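Ets DNA-binding protein pokkuri (Drosophila melanogaster, PDB 1SV0) represses transcription as an ETS-family DNA-binding protein that restrains photoreceptor development against RAS signalling, and is represented here by its SAM (Pointed) domain. Local coordinates at residues S8-R11 and L12-R15. The protein carries 1 engineered substitution. Numbering follows the deposited sequence.
Sequences SDPR and LWSR
Pro10 lies over one face of the Trp13 indole, the two side chains set obliquely, at the end of a short 3-10 turn, residues 10-12, just before helix 15-28. Its CA lies 3.4 Å from the centroid of the five-membered ring of Trp13, almost on the ring normal, a CH-pi contact. Further out, Pro10 CG meets Trp13 CZ2 at 3.8 Å. CG of Trp13 sits anti to its carbonyl carbon (chi1 -70°), which swings the indole back over the proline. Two i to i+3 bonds fix the turn: Leu12 N to Asp9 O (2.8 Å) and Trp13 N to Pro10 O (2.9 Å, 165° at the hydrogen). This buried side is tight. Leu69 and Leu72 of helix 62-77 back Pro10, Phe21 meets the indole, and Trp13 NE1 donates to Pro7 O. Replacing Trp13 by an alanine would probably leave Pro10 without its aromatic cover and Pro7 O without the indole donor. The solvent side is Leu12, exposed, its branch crossing the Asp9 carboxylate at about a right angle. A water bridges Arg11 O and Trp13 O. Partly exposed, beside the end of helix 62-77, Asp9 OD1 salt-bridges Arg11 NH2 (2.9 Å), and Asp9 OD2 lies 3.4 Å above the centre of the Arg11 guanidinium. Apolar packing thus ties the turn to the SAM core, while a charge pair braces its more exposed side.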
# COMPACT_ATOMS: atom_id res chain seq x y z
N SER A 8 -11.29 0.54 18.64
CA SER A 8 -11.87 0.75 17.32
C SER A 8 -11.61 2.13 16.71
O SER A 8 -11.32 2.24 15.52
CB SER A 8 -13.38 0.51 17.37
OG SER A 8 -14.01 1.47 18.20
N ASP A 9 -11.73 3.17 17.52
CA ASP A 9 -11.51 4.52 17.04
C ASP A 9 -10.05 4.91 17.21
O ASP A 9 -9.59 5.16 18.33
CB ASP A 9 -12.41 5.51 17.79
CG ASP A 9 -12.24 6.93 17.32
OD1 ASP A 9 -12.26 7.15 16.09
OD2 ASP A 9 -12.09 7.83 18.17
N PRO A 10 -9.29 4.96 16.10
CA PRO A 10 -7.86 5.31 16.11
C PRO A 10 -7.56 6.61 16.86
O PRO A 10 -6.49 6.76 17.45
CB PRO A 10 -7.52 5.43 14.63
CG PRO A 10 -8.50 4.50 13.97
CD PRO A 10 -9.77 4.77 14.72
N ARG A 11 -8.50 7.54 16.83
CA ARG A 11 -8.32 8.82 17.51
C ARG A 11 -8.11 8.64 19.01
O ARG A 11 -7.67 9.57 19.69
CB ARG A 11 -9.52 9.73 17.24
CG ARG A 11 -9.56 10.28 15.82
CD ARG A 11 -10.84 11.05 15.57
NE ARG A 11 -11.96 10.16 15.27
CZ ARG A 11 -13.13 10.19 15.91
NH1 ARG A 11 -13.32 11.05 16.90
NH2 ARG A 11 -14.10 9.36 15.56
N LEU A 12 -8.42 7.46 19.52
CA LEU A 12 -8.26 7.19 20.94
C LEU A 12 -7.01 6.36 21.25
O LEU A 12 -6.75 6.02 22.40
CB LEU A 12 -9.50 6.46 21.48
CG LEU A 12 -10.84 7.16 21.25
CD1 LEU A 12 -11.95 6.34 21.88
CD2 LEU A 12 -10.81 8.55 21.86
N TRP A 13 -6.22 6.06 20.22
CA TRP A 13 -5.02 5.27 20.41
C TRP A 13 -3.94 5.93 21.25
O TRP A 13 -3.73 7.14 21.17
CB TRP A 13 -4.39 4.88 19.06
CG TRP A 13 -5.19 3.89 18.28
CD1 TRP A 13 -6.24 3.14 18.74
CD2 TRP A 13 -4.99 3.51 16.92
NE1 TRP A 13 -6.70 2.31 17.74
CE2 TRP A 13 -5.94 2.52 16.62
CE3 TRP A 13 -4.09 3.91 15.92
CZ2 TRP A 13 -6.03 1.91 15.36
CZ3 TRP A 13 -4.17 3.31 14.66
CH2 TRP A 13 -5.13 2.32 14.40
N SER A 14 -3.27 5.13 22.06
CA SER A 14 -2.17 5.61 22.89
C SER A 14 -0.96 5.63 21.95
O SER A 14 -1.08 5.23 20.79
CB SER A 14 -1.90 4.62 24.03
OG SER A 14 -1.48 3.37 23.51
N ARG A 15 0.19 6.09 22.43
CA ARG A 15 1.39 6.11 21.58
C ARG A 15 1.77 4.68 21.21
O ARG A 15 2.14 4.40 20.06
CB ARG A 15 2.57 6.77 22.29
CG ARG A 15 2.54 8.29 22.29
CD ARG A 15 3.85 8.87 22.80
NE ARG A 15 3.95 10.31 22.57
CZ ARG A 15 5.05 11.03 22.79
NH1 ARG A 15 6.15 10.45 23.25
NH2 ARG A 15 5.05 12.34 22.54
O HOH W 1 -5.21 9.46 21.14